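Side-chain contacts in VWFA domain-containing protein (Bacteroides thetaiotaomicron, PDB 3IBS), which is of unknown function but carries a magnesium-binding von Willebrand factor A domain, part of a membrane-anchored BatB-like protein: residues Ile16-Ser21 / Glu35-Leu40; Ser21-Ala26 / Asp120-Glu125; Val53-Phe58 / Met77-Ile82; Glu96-Ala101 / Ile115-Asp120. All coordinates share one frame; numbering follows the deposited sequence.

All four contacts belong to one von Willebrand factor A domain, a mainly parallel sheet with helices on both faces. Contact 1 sets helix 33-46 on strand 13-19, and contact 3, about 8 Å away between centres, sets helix 72-80 on the neighbouring strand 52-58 at the same face. Contact 4 packs helix 94-102 on strand 113-119 from the opposite face, about 12 Å from contact 3. Contacts 1, 3 and 4 follow one another along the chain, whereas contact 2 joins loops 94 residues apart. It shares Ser21 with contact 1 and Asp120 with contact 4, so the magnesium site sits at the C-terminal ends of two adjacent central strands, 13-19 and 113-119.

Contact 1: residues Ile16-Ser21 / Glu35-Leu40; sequences IALDIS and EKAKRL. With MG (magnesium ion), chain I.
Leu18 of the central strand 13-19 meets Ala37 of helix 33-46 in the first beta-alpha-beta unit of the von Willebrand factor A fold. The contact is apolar and small: Leu18 CD1 lies 3.7 Å from Ala37 CB, both side chains leaving their backbones toward each other. CG of Leu18 stands opposite its own backbone N (chi1 173°), which carries the two methyls out to the helix. The second methyl, CD2, reaches only the aliphatic part of Lys38, at 4.5 Å from its CG. Leu34 and Ile41 of the same helix also touch Leu18, and Ile118 of the adjoining strand closes in on both Leu18 and Ala37.

Charge enters at the far end of Lys38. Its ammonium group forms a long salt bridge one helical turn back, Lys38 NZ to Glu35 OE2 at 3.5 Å, and a hydrogen bond to the carbonyl O of Ile82.

At the end of the strand, and in the loop that follows, the interactions become polar and lead to the metal. Asp19 and Ser21 belong to the Asp-x-Ser-x-Ser sequence of a metal-ion-dependent adhesion site. Asp19 OD1 takes two bonds: the backbone N of Ser21 arrives at 2.9 Å nearly along the C-O axis, making an Asx turn, while Ser21 OG donates at 2.7 Å to the syn lone pair. The other oxygen, OD2, accepts from Thr119 OG1 and from water 1, itself a magnesium ligand. Asp19 thus holds the site from the second shell, and the oriented hydroxyl, Ser21 OG, coordinates the magnesium ion at 2.2 Å.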
loop_
_atom_site.group_PDB
_atom_site.type_symbol
_atom_site.label_atom_id
_atom_site.label_comp_id
_atom_site.label_asym_id
_atom_site.label_seq_id
_atom_site.Cartn_x
_atom_site.Cartn_y
_atom_site.Cartn_z
ATOM N N ILE A 16 21.340 -4.863 20.956
ATOM C CA ILE A 16 20.458 -4.314 19.932
ATOM C C ILE A 16 19.046 -4.200 20.487
ATOM O O ILE A 16 18.540 -5.143 21.085
ATOM C CB ILE A 16 20.450 -5.208 18.685
ATOM C CG1 ILE A 16 21.855 -5.171 18.065
ATOM C CG2 ILE A 16 19.369 -4.701 17.650
ATOM C CD1 ILE A 16 22.333 -6.482 17.680
ATOM N N ALA A 17 18.412 -3.052 20.285
ATOM C CA ALA A 17 17.054 -2.867 20.769
ATOM C C ALA A 17 16.194 -2.709 19.527
ATOM O O ALA A 17 16.245 -1.692 18.858
ATOM C CB ALA A 17 16.975 -1.619 21.675
ATOM N N LEU A 18 15.440 -3.746 19.202
ATOM C CA LEU A 18 14.743 -3.802 17.924
ATOM C C LEU A 18 13.243 -3.526 18.098
ATOM O O LEU A 18 12.541 -4.230 18.824
ATOM C CB LEU A 18 14.976 -5.171 17.273
ATOM C CG LEU A 18 14.211 -5.521 15.987
ATOM C CD1 LEU A 18 14.522 -4.519 14.845
ATOM C CD2 LEU A 18 14.557 -6.974 15.567
ATOM N N ASP A 19 12.768 -2.521 17.380
ATOM C CA ASP A 19 11.348 -2.213 17.257
ATOM C C ASP A 19 10.660 -3.365 16.533
ATOM O O ASP A 19 11.024 -3.685 15.401
ATOM C CB ASP A 19 11.199 -0.906 16.443
ATOM C CG ASP A 19 9.783 -0.325 16.489
ATOM O OD1 ASP A 19 8.809 -1.109 16.571
ATOM O OD2 ASP A 19 9.640 0.928 16.432
ATOM N N ILE A 20 9.687 -4.006 17.196
ATOM C CA ILE A 20 8.853 -5.026 16.561
ATOM C C ILE A 20 7.347 -4.640 16.545
ATOM O O ILE A 20 6.464 -5.501 16.436
ATOM C CB ILE A 20 9.059 -6.438 17.179
ATOM C CG1 ILE A 20 8.579 -6.501 18.647
ATOM C CG2 ILE A 20 10.530 -6.889 16.987
ATOM C CD1 ILE A 20 8.284 -7.970 19.175
ATOM N N SER A 21 7.052 -3.353 16.654
ATOM C CA SER A 21 5.664 -2.891 16.498
ATOM C C SER A 21 5.171 -3.125 15.050
ATOM O O SER A 21 5.985 -3.390 14.152
ATOM C CB SER A 21 5.529 -1.420 16.879
ATOM O OG SER A 21 6.203 -0.589 15.962
ATOM N N GLU A 35 12.282 -7.286 8.550
ATOM C CA GLU A 35 13.091 -8.369 7.971
ATOM C C GLU A 35 14.460 -7.846 7.492
ATOM O O GLU A 35 15.478 -8.529 7.630
ATOM C CB GLU A 35 12.309 -9.130 6.894
ATOM C CG GLU A 35 12.809 -10.528 6.614
ATOM C CD GLU A 35 12.760 -11.457 7.847
ATOM O OE1 GLU A 35 13.568 -12.398 7.867
ATOM O OE2 GLU A 35 11.941 -11.250 8.789
ATOM N N LYS A 36 14.471 -6.629 6.958
ATOM C CA LYS A 36 15.705 -5.901 6.656
ATOM C C LYS A 36 16.529 -5.675 7.930
ATOM O O LYS A 36 17.747 -5.882 7.933
ATOM C CB LYS A 36 15.388 -4.559 5.992
ATOM C CG LYS A 36 16.620 -3.613 5.784
ATOM C CD LYS A 36 17.591 -4.187 4.759
ATOM C CE LYS A 36 18.795 -3.268 4.519
ATOM N NZ LYS A 36 19.536 -3.697 3.265
ATOM N N ALA A 37 15.885 -5.271 9.019
ATOM C CA ALA A 37 16.612 -5.131 10.283
ATOM C C ALA A 37 17.265 -6.450 10.711
ATOM O O ALA A 37 18.390 -6.466 11.172
ATOM C CB ALA A 37 15.679 -4.635 11.380
ATOM N N LYS A 38 16.550 -7.554 10.583
ATOM C CA LYS A 38 17.105 -8.847 10.974
ATOM C C LYS A 38 18.315 -9.233 10.123
ATOM O O LYS A 38 19.341 -9.684 10.632
ATOM C CB LYS A 38 16.004 -9.934 10.943
ATOM C CG LYS A 38 15.003 -9.751 12.069
ATOM C CD LYS A 38 13.670 -10.443 11.837
ATOM C CE LYS A 38 13.761 -11.947 11.854
ATOM N NZ LYS A 38 12.388 -12.477 12.067
ATOM N N ARG A 39 18.211 -9.002 8.824
ATOM C CA ARG A 39 19.298 -9.308 7.920
ATOM C C ARG A 39 20.523 -8.457 8.218
ATOM O O ARG A 39 21.649 -8.967 8.155
ATOM C CB ARG A 39 18.838 -9.146 6.466
ATOM C CG ARG A 39 17.797 -10.208 6.112
ATOM C CD ARG A 39 17.350 -10.062 4.676
ATOM N NE ARG A 39 16.353 -11.073 4.378
ATOM C CZ ARG A 39 15.791 -11.245 3.191
ATOM N NH1 ARG A 39 16.114 -10.454 2.168
ATOM N NH2 ARG A 39 14.896 -12.202 3.046
ATOM N N LEU A 40 20.304 -7.185 8.575
ATOM C CA LEU A 40 21.389 -6.291 8.979
ATOM C C LEU A 40 22.047 -6.779 10.280
ATOM O O LEU A 40 23.272 -6.753 10.403
ATOM C CB LEU A 40 20.880 -4.853 9.185
ATOM C CG LEU A 40 21.894 -3.757 9.587
ATOM C CD1 LEU A 40 21.382 -2.378 9.124
ATOM C CD2 LEU A 40 22.189 -3.714 11.090
HETATM MG MG MG I . 5.512 1.333 15.263
HETATM O O HOH W 1 7.371 2.080 15.517
HETATM O O HOH W 2 4.817 3.202 14.679
HETATM O O HOH W 3 3.635 0.501 14.965
HETATM O O HOH W 4 4.948 1.705 17.252
#

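Contact 2: residues Ser21-Ala26 / Asp120-Glu125; sequences SNSMLA and DGENHE. With MG (magnesium ion), chain I.
Ser23 and Asp120 meet beside the magnesium ion, where Ser23 OG binds the metal at 2.1 Å. The same hydroxyl donates to the syn lone pair of Asp120 OD2, with Ser23 OG and Asp120 OD2 2.7 Å apart. Its position between the backbone N and the carbonyl carbon (chi1 58°) lets OG serve both partners. With Ser21 and four waters it completes six ligands.

Asp120 itself stays in the second shell: its OD1 accepts at 2.6 Å from water 1, a metal ligand shared with Asp19. Likewise Glu122 OE1 accepts from water 2 at 2.8 Å, and water 3 takes the backbone N-H of Ser23. This is the metal-ion-dependent adhesion site of the von Willebrand factor A domain, in which two serines of one loop face an aspartate of another.

Further out, an Asx turn fixes the carboxylate of Asp120, whose OD1 receives Glu122 N at 3.1 Å on the anti side, 25° out of plane. A salt bridge from Arg33 adds a second partner for OD2, while Thr174 bonds to Glu122 OE1. An alanine in place of Asp120 would probably leave the Ser23 hydroxyl without this acceptor and water 1 with one mate fewer, and deprive Arg33 of this carboxylate. Met24, a selenomethionine bent at both chi2 and chi3, crosses Asp120 obliquely, its SE 3.8 Å from Asp120 OD2.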
loop_
_atom_site.group_PDB
_atom_site.type_symbol
_atom_site.label_atom_id
_atom_site.label_comp_id
_atom_site.label_asym_id
_atom_site.label_seq_id
_atom_site.Cartn_x
_atom_site.Cartn_y
_atom_site.Cartn_z
ATOM N N SER A 21 7.052 -3.353 16.654
ATOM C CA SER A 21 5.664 -2.891 16.498
ATOM C C SER A 21 5.171 -3.125 15.050
ATOM O O SER A 21 5.985 -3.390 14.152
ATOM C CB SER A 21 5.529 -1.420 16.879
ATOM O OG SER A 21 6.203 -0.589 15.962
ATOM N N ASN A 22 3.848 -3.037 14.855
ATOM C CA ASN A 22 3.191 -3.311 13.568
ATOM C C ASN A 22 3.746 -2.508 12.405
ATOM O O ASN A 22 3.826 -3.007 11.285
ATOM C CB ASN A 22 1.665 -3.062 13.680
ATOM C CG ASN A 22 0.993 -4.036 14.630
ATOM O OD1 ASN A 22 1.445 -5.172 14.777
ATOM N ND2 ASN A 22 -0.089 -3.599 15.278
ATOM N N SER A 23 4.147 -1.266 12.676
ATOM C CA SER A 23 4.683 -0.406 11.621
ATOM C C SER A 23 5.954 -0.998 10.955
ATOM O O SER A 23 6.290 -0.649 9.820
ATOM C CB SER A 23 4.976 0.991 12.183
ATOM O OG SER A 23 5.886 0.874 13.270
HETATM N N MSE A 24 6.655 -1.880 11.663
HETATM C CA MSE A 24 7.858 -2.522 11.130
HETATM C C MSE A 24 7.550 -3.590 10.060
HETATM O O MSE A 24 8.459 -4.105 9.391
HETATM C CB MSE A 24 8.734 -3.085 12.268
HETATM C CG MSE A 24 9.173 -1.993 13.279
HETATM SE SE MSE A 24 10.524 -0.785 12.477
HETATM C CE MSE A 24 11.987 -2.117 12.437
ATOM N N LEU A 25 6.271 -3.881 9.860
ATOM C CA LEU A 25 5.859 -4.752 8.756
ATOM C C LEU A 25 5.666 -3.984 7.454
ATOM O O LEU A 25 5.447 -4.593 6.410
ATOM C CB LEU A 25 4.597 -5.554 9.109
ATOM C CG LEU A 25 4.742 -6.568 10.262
ATOM C CD1 LEU A 25 3.512 -7.497 10.365
ATOM C CD2 LEU A 25 6.019 -7.393 10.098
ATOM N N ALA A 26 5.747 -2.651 7.498
ATOM C CA ALA A 26 5.726 -1.880 6.245
ATOM C C ALA A 26 6.851 -2.382 5.325
ATOM O O ALA A 26 7.909 -2.821 5.807
ATOM C CB ALA A 26 5.877 -0.413 6.498
ATOM N N ASP A 120 11.567 2.751 13.316
ATOM C CA ASP A 120 11.116 3.876 12.489
ATOM C C ASP A 120 10.920 5.147 13.350
ATOM O O ASP A 120 10.574 6.217 12.816
ATOM C CB ASP A 120 9.859 3.505 11.688
ATOM C CG ASP A 120 8.752 2.968 12.572
ATOM O OD1 ASP A 120 8.646 3.440 13.733
ATOM O OD2 ASP A 120 8.016 2.058 12.131
ATOM N N GLY A 121 11.155 5.034 14.672
ATOM C CA GLY A 121 11.104 6.199 15.591
ATOM C C GLY A 121 9.750 6.916 15.634
ATOM O O GLY A 121 9.639 8.096 16.056
ATOM N N GLU A 122 8.706 6.183 15.253
ATOM C CA GLU A 122 7.397 6.765 15.043
ATOM C C GLU A 122 6.515 6.790 16.287
ATOM O O GLU A 122 6.355 5.768 16.962
ATOM C CB GLU A 122 6.670 6.027 13.918
ATOM C CG GLU A 122 5.304 6.598 13.636
ATOM C CD GLU A 122 4.638 5.956 12.436
ATOM O OE1 GLU A 122 4.536 4.704 12.383
ATOM O OE2 GLU A 122 4.207 6.710 11.563
ATOM N N ASN A 123 5.906 7.950 16.543
ATOM C CA ASN A 123 4.963 8.118 17.656
ATOM C C ASN A 123 5.519 7.709 19.034
ATOM O O ASN A 123 4.805 7.106 19.847
ATOM C CB ASN A 123 3.652 7.352 17.395
ATOM C CG ASN A 123 2.841 7.943 16.255
ATOM O OD1 ASN A 123 2.913 9.133 15.972
ATOM N ND2 ASN A 123 2.063 7.094 15.586
ATOM N N HIS A 124 6.787 8.018 19.291
ATOM C CA HIS A 124 7.332 7.811 20.633
ATOM C C HIS A 124 6.781 8.896 21.557
ATOM O O HIS A 124 6.804 10.076 21.207
ATOM C CB HIS A 124 8.857 7.844 20.634
ATOM C CG HIS A 124 9.453 7.711 22.003
ATOM N ND1 HIS A 124 9.250 6.604 22.797
ATOM C CD2 HIS A 124 10.232 8.553 22.724
ATOM C CE1 HIS A 124 9.880 6.765 23.947
ATOM N NE2 HIS A 124 10.480 7.941 23.930
ATOM N N GLU A 125 6.295 8.490 22.729
ATOM C CA GLU A 125 5.659 9.428 23.697
ATOM C C GLU A 125 6.607 10.245 24.609
ATOM O O GLU A 125 6.152 11.118 25.359
ATOM C CB GLU A 125 4.623 8.695 24.575
ATOM C CG GLU A 125 3.633 7.777 23.816
ATOM C CD GLU A 125 2.716 8.517 22.833
ATOM O OE1 GLU A 125 2.519 9.746 22.991
ATOM O OE2 GLU A 125 2.175 7.860 21.901
HETATM MG MG MG I . 5.512 1.333 15.263
HETATM O O HOH W 3 3.635 0.501 14.965
HETATM O O HOH W 1 7.371 2.080 15.517
HETATM O O HOH W 2 4.817 3.202 14.679
HETATM O O HOH W 4 4.948 1.705 17.252
#

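Contact 3: residues Val53-Phe58 / Met77-Ile82; sequences VGMIVF and MFLESI
Met55 of strand 52-58 and Leu79 of helix 72-80 cross at about a right angle, touching through methyl groups. The methyl of Met55, a selenomethionine, sits at the meeting point of two branches: Met55 CE is 3.4 Å from Leu79 CD1 and equally 3.4 Å from Ile82 CD1. Both distances are tighter than usual for carbon pairs, so the methyl is closely seated. Its chain runs straight out from the strand through chi2 and bends only at the last torsion (chi3 68°), which turns CE into the notch formed by the two methyls. SE remains 4.1 Å from Leu79 CD1, making the terminal methyl the closer part.

Against Ile82 the same side chain runs obliquely. Helix 72-80 lies on the sheet face that also carries helix 33-46, in the three-layered alpha/beta arrangement of the von Willebrand factor A domain. Ile41 of helix 33-46 touches both Met55 and Leu79, and Leu66 of the antiparallel strand 62-69 borders Met55, while Ile56 turns to the other face, against helix 94-102.

Two residues along the strand, Val57 and Ile82 slide past one another in opposite directions. Val57 CG1 touches two branches of the isoleucine, 3.8 Å from Ile82 CD1 and 3.9 Å from Ile82 CG2. The backbone N of Ile82 is tied to Leu79 O at 3.1 Å, joining the two residues that receive the methyl of Met55.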
loop_
_atom_site.group_PDB
_atom_site.type_symbol
_atom_site.label_atom_id
_atom_site.label_comp_id
_atom_site.label_asym_id
_atom_site.label_seq_id
_atom_site.Cartn_x
_atom_site.Cartn_y
_atom_site.Cartn_z
ATOM N N VAL A 53 27.059 -9.976 22.456
ATOM C CA VAL A 53 25.888 -9.404 21.853
ATOM C C VAL A 53 24.664 -9.828 22.630
ATOM O O VAL A 53 24.569 -10.976 23.085
ATOM C CB VAL A 53 25.773 -9.774 20.326
ATOM C CG1 VAL A 53 25.592 -11.282 20.078
ATOM C CG2 VAL A 53 24.655 -8.994 19.672
ATOM N N GLY A 54 23.739 -8.884 22.786
ATOM C CA GLY A 54 22.438 -9.161 23.396
ATOM C C GLY A 54 21.354 -8.511 22.560
ATOM O O GLY A 54 21.645 -7.671 21.704
HETATM N N MSE A 55 20.110 -8.905 22.779
HETATM C CA MSE A 55 19.003 -8.332 22.013
HETATM C C MSE A 55 17.773 -8.122 22.873
HETATM O O MSE A 55 17.415 -8.976 23.713
HETATM C CB MSE A 55 18.612 -9.233 20.834
HETATM C CG MSE A 55 19.761 -9.559 19.870
HETATM SE SE MSE A 55 19.135 -10.779 18.445
HETATM C CE MSE A 55 18.006 -9.425 17.672
ATOM N N ILE A 56 17.128 -6.992 22.631
ATOM C CA ILE A 56 15.869 -6.626 23.273
ATOM C C ILE A 56 14.902 -6.354 22.142
ATOM O O ILE A 56 15.314 -5.799 21.125
ATOM C CB ILE A 56 16.069 -5.332 24.081
ATOM C CG1 ILE A 56 16.814 -5.646 25.379
ATOM C CG2 ILE A 56 14.740 -4.606 24.348
ATOM C CD1 ILE A 56 17.531 -4.459 25.951
ATOM N N VAL A 57 13.653 -6.800 22.281
ATOM C CA VAL A 57 12.616 -6.431 21.338
ATOM C C VAL A 57 11.636 -5.504 22.067
ATOM O O VAL A 57 11.474 -5.608 23.292
ATOM C CB VAL A 57 11.927 -7.665 20.684
ATOM C CG1 VAL A 57 12.905 -8.410 19.757
ATOM C CG2 VAL A 57 11.395 -8.641 21.757
ATOM N N PHE A 58 11.045 -4.553 21.346
ATOM C CA PHE A 58 10.087 -3.649 21.987
ATOM C C PHE A 58 8.965 -3.236 21.064
ATOM O O PHE A 58 9.109 -3.166 19.821
ATOM C CB PHE A 58 10.786 -2.403 22.579
ATOM C CG PHE A 58 11.312 -1.427 21.538
ATOM C CD1 PHE A 58 10.497 -0.379 21.064
ATOM C CD2 PHE A 58 12.613 -1.538 21.057
ATOM C CE1 PHE A 58 10.972 0.529 20.121
ATOM C CE2 PHE A 58 13.112 -0.636 20.121
ATOM C CZ PHE A 58 12.303 0.396 19.634
HETATM N N MSE A 77 20.068 -17.718 15.669
HETATM C CA MSE A 77 18.820 -18.477 15.701
HETATM C C MSE A 77 17.736 -17.814 16.585
HETATM O O MSE A 77 16.545 -18.007 16.343
HETATM C CB MSE A 77 19.065 -19.956 16.038
HETATM C CG MSE A 77 19.156 -20.279 17.491
HETATM SE SE MSE A 77 17.405 -20.655 18.250
HETATM C CE MSE A 77 17.985 -21.806 19.727
ATOM N N PHE A 78 18.151 -17.023 17.580
ATOM C CA PHE A 78 17.209 -16.188 18.361
ATOM C C PHE A 78 16.635 -15.036 17.520
ATOM O O PHE A 78 15.507 -14.590 17.711
ATOM C CB PHE A 78 17.902 -15.629 19.614
ATOM C CG PHE A 78 17.871 -16.585 20.791
ATOM C CD1 PHE A 78 18.466 -17.850 20.711
ATOM C CD2 PHE A 78 17.237 -16.230 21.970
ATOM C CE1 PHE A 78 18.434 -18.751 21.801
ATOM C CE2 PHE A 78 17.200 -17.119 23.049
ATOM C CZ PHE A 78 17.789 -18.386 22.948
ATOM N N LEU A 79 17.441 -14.580 16.577
ATOM C CA LEU A 79 17.054 -13.534 15.651
ATOM C C LEU A 79 15.899 -14.015 14.793
ATOM O O LEU A 79 14.906 -13.317 14.636
ATOM C CB LEU A 79 18.263 -13.188 14.773
ATOM C CG LEU A 79 18.258 -12.013 13.822
ATOM C CD1 LEU A 79 17.890 -10.715 14.536
ATOM C CD2 LEU A 79 19.626 -11.919 13.167
ATOM N N GLU A 80 16.019 -15.240 14.280
ATOM C CA GLU A 80 15.034 -15.798 13.352
ATOM C C GLU A 80 13.617 -15.893 13.935
ATOM O O GLU A 80 12.623 -15.749 13.210
ATOM C CB GLU A 80 15.536 -17.155 12.799
ATOM C CG GLU A 80 14.453 -18.177 12.416
ATOM C CD GLU A 80 13.883 -18.941 13.630
ATOM O OE1 GLU A 80 14.652 -19.281 14.577
ATOM O OE2 GLU A 80 12.654 -19.205 13.627
ATOM N N SER A 81 13.513 -16.125 15.240
ATOM C CA SER A 81 12.205 -16.290 15.874
ATOM C C SER A 81 11.478 -14.946 16.157
ATOM O O SER A 81 10.315 -14.936 16.575
ATOM C CB SER A 81 12.353 -17.119 17.157
ATOM O OG SER A 81 12.779 -16.298 18.245
ATOM N N ILE A 82 12.155 -13.822 15.922
ATOM C CA ILE A 82 11.578 -12.507 16.192
ATOM C C ILE A 82 10.437 -12.140 15.222
ATOM O O ILE A 82 10.605 -12.196 14.010
ATOM C CB ILE A 82 12.673 -11.395 16.210
ATOM C CG1 ILE A 82 13.635 -11.634 17.393
ATOM C CG2 ILE A 82 12.030 -9.992 16.281
ATOM C CD1 ILE A 82 14.845 -10.736 17.435
#

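Contact 4: residues Glu96-Ala101 / Ile115-Asp120; sequences EAINLA and IIVITD
Ile115 brings its CD1 to the one flat group that takes part here, the backbone carbonyl of Ile98, whose O lies 3.7 Å from that methyl; no ring, carboxylate or guanidinium joins in, and the remainder is aliphatic. The same Ile115 CD1 presses on Ala101 CB at 3.5 Å, and its parent CG1 stays close to that methyl. Because CG1 of Ile115 stands opposite its own carbonyl carbon (chi1 -62°) and the chain is extended beyond (chi2 171°), CD1 reaches up between successive turns of helix 94-102.

Ile98 covers two strand residues with separate branches, crossing both at about a right angle. Its CG2 meets Ile115 CD1 at 4.0 Å, whereas its CG1 lies 4.0 Å from Val117 CG2. A glycine in place of Ile115 would probably open a gap beside Ala101 and leave the CG2 methyl of Ile98 without this partner.

Ile15 of the adjacent strand 13-19 and Ile56 of strand 52-58 beyond it also touch Ala101, while Val142 of strand 140-147 and Ala131 of helix 128-136 meet Ile98. The axes of helix segment 96-101 and strand segment 115-119 pass 9.6 Å apart and run nearly antiparallel, at 157°. Such a helix, laid back along the sheet before its chain enters a central parallel strand, is characteristic of the Rossmann-like von Willebrand factor A fold, here with strand 113-119 leading on to Asp120 at the magnesium site.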
loop_
_atom_site.group_PDB
_atom_site.type_symbol
_atom_site.label_atom_id
_atom_site.label_comp_id
_atom_site.label_asym_id
_atom_site.label_seq_id
_atom_site.Cartn_x
_atom_site.Cartn_y
_atom_site.Cartn_z
ATOM N N GLU A 96 12.149 2.750 27.509
ATOM C CA GLU A 96 12.134 1.489 28.242
ATOM C C GLU A 96 13.178 0.489 27.693
ATOM O O GLU A 96 13.871 -0.175 28.472
ATOM C CB GLU A 96 10.727 0.867 28.239
ATOM C CG GLU A 96 9.684 1.656 29.046
ATOM C CD GLU A 96 8.278 1.050 28.971
ATOM O OE1 GLU A 96 8.147 -0.166 28.721
ATOM O OE2 GLU A 96 7.288 1.792 29.164
ATOM N N ALA A 97 13.318 0.413 26.366
ATOM C CA ALA A 97 14.277 -0.524 25.769
ATOM C C ALA A 97 15.725 -0.125 26.079
ATOM O O ALA A 97 16.532 -0.962 26.483
ATOM C CB ALA A 97 14.042 -0.683 24.250
ATOM N N ILE A 98 16.032 1.167 25.938
ATOM C CA ILE A 98 17.357 1.680 26.262
ATOM C C ILE A 98 17.673 1.466 27.733
ATOM O O ILE A 98 18.801 1.074 28.066
ATOM C CB ILE A 98 17.509 3.195 25.886
ATOM C CG1 ILE A 98 17.468 3.384 24.364
ATOM C CG2 ILE A 98 18.821 3.790 26.456
ATOM C CD1 ILE A 98 17.442 4.878 23.915
ATOM N N ASN A 99 16.701 1.734 28.609
ATOM C CA ASN A 99 16.903 1.574 30.066
ATOM C C ASN A 99 17.137 0.105 30.407
ATOM O O ASN A 99 18.003 -0.211 31.223
ATOM C CB ASN A 99 15.711 2.088 30.873
ATOM C CG ASN A 99 15.638 3.608 30.929
ATOM O OD1 ASN A 99 16.626 4.337 30.659
ATOM N ND2 ASN A 99 14.467 4.098 31.307
ATOM N N LEU A 100 16.369 -0.791 29.774
ATOM C CA LEU A 100 16.588 -2.232 29.962
ATOM C C LEU A 100 17.983 -2.630 29.450
ATOM O O LEU A 100 18.705 -3.402 30.095
ATOM C CB LEU A 100 15.494 -3.045 29.253
ATOM C CG LEU A 100 15.567 -4.587 29.269
ATOM C CD1 LEU A 100 15.574 -5.166 30.723
ATOM C CD2 LEU A 100 14.408 -5.175 28.435
ATOM N N ALA A 101 18.378 -2.096 28.297
ATOM C CA ALA A 101 19.722 -2.401 27.779
ATOM C C ALA A 101 20.843 -2.012 28.745
ATOM O O ALA A 101 21.781 -2.789 28.955
ATOM C CB ALA A 101 19.952 -1.767 26.394
ATOM N N ILE A 115 24.580 0.508 22.597
ATOM C CA ILE A 115 23.184 0.128 22.413
ATOM C C ILE A 115 22.817 0.579 21.014
ATOM O O ILE A 115 23.082 1.730 20.665
ATOM C CB ILE A 115 22.240 0.813 23.448
ATOM C CG1 ILE A 115 22.607 0.378 24.869
ATOM C CG2 ILE A 115 20.763 0.510 23.100
ATOM C CD1 ILE A 115 21.874 1.177 25.981
ATOM N N ILE A 116 22.252 -0.324 20.213
ATOM C CA ILE A 116 21.885 0.001 18.828
ATOM C C ILE A 116 20.393 -0.154 18.692
ATOM O O ILE A 116 19.893 -1.281 18.719
ATOM C CB ILE A 116 22.602 -0.896 17.814
ATOM C CG1 ILE A 116 24.116 -0.705 17.936
ATOM C CG2 ILE A 116 22.147 -0.573 16.373
ATOM C CD1 ILE A 116 24.842 -1.726 17.183
ATOM N N VAL A 117 19.693 0.988 18.611
ATOM C CA VAL A 117 18.250 1.024 18.488
ATOM C C VAL A 117 17.932 0.984 17.003
ATOM O O VAL A 117 18.477 1.776 16.219
ATOM C CB VAL A 117 17.645 2.336 19.111
ATOM C CG1 VAL A 117 16.110 2.329 19.050
ATOM C CG2 VAL A 117 18.110 2.504 20.555
ATOM N N ILE A 118 17.093 0.035 16.610
ATOM C CA ILE A 118 16.654 -0.070 15.219
ATOM C C ILE A 118 15.136 0.115 15.136
ATOM O O ILE A 118 14.371 -0.710 15.652
ATOM C CB ILE A 118 17.040 -1.420 14.613
ATOM C CG1 ILE A 118 18.558 -1.642 14.790
ATOM C CG2 ILE A 118 16.631 -1.472 13.148
ATOM C CD1 ILE A 118 19.102 -3.084 14.325
ATOM N N THR A 119 14.693 1.197 14.506
ATOM C CA THR A 119 13.283 1.604 14.644
ATOM C C THR A 119 12.873 2.561 13.515
ATOM O O THR A 119 13.722 3.123 12.844
ATOM C CB THR A 119 13.050 2.283 16.043
ATOM O OG1 THR A 119 11.661 2.607 16.237
ATOM C CG2 THR A 119 13.920 3.558 16.187
ATOM N N ASP A 120 11.567 2.751 13.316
ATOM C CA ASP A 120 11.116 3.876 12.489
ATOM C C ASP A 120 10.920 5.147 13.350
ATOM O O ASP A 120 10.574 6.217 12.816
ATOM C CB ASP A 120 9.859 3.505 11.688
ATOM C CG ASP A 120 8.752 2.968 12.572
ATOM O OD1 ASP A 120 8.646 3.440 13.733
ATOM O OD2 ASP A 120 8.016 2.058 12.131
#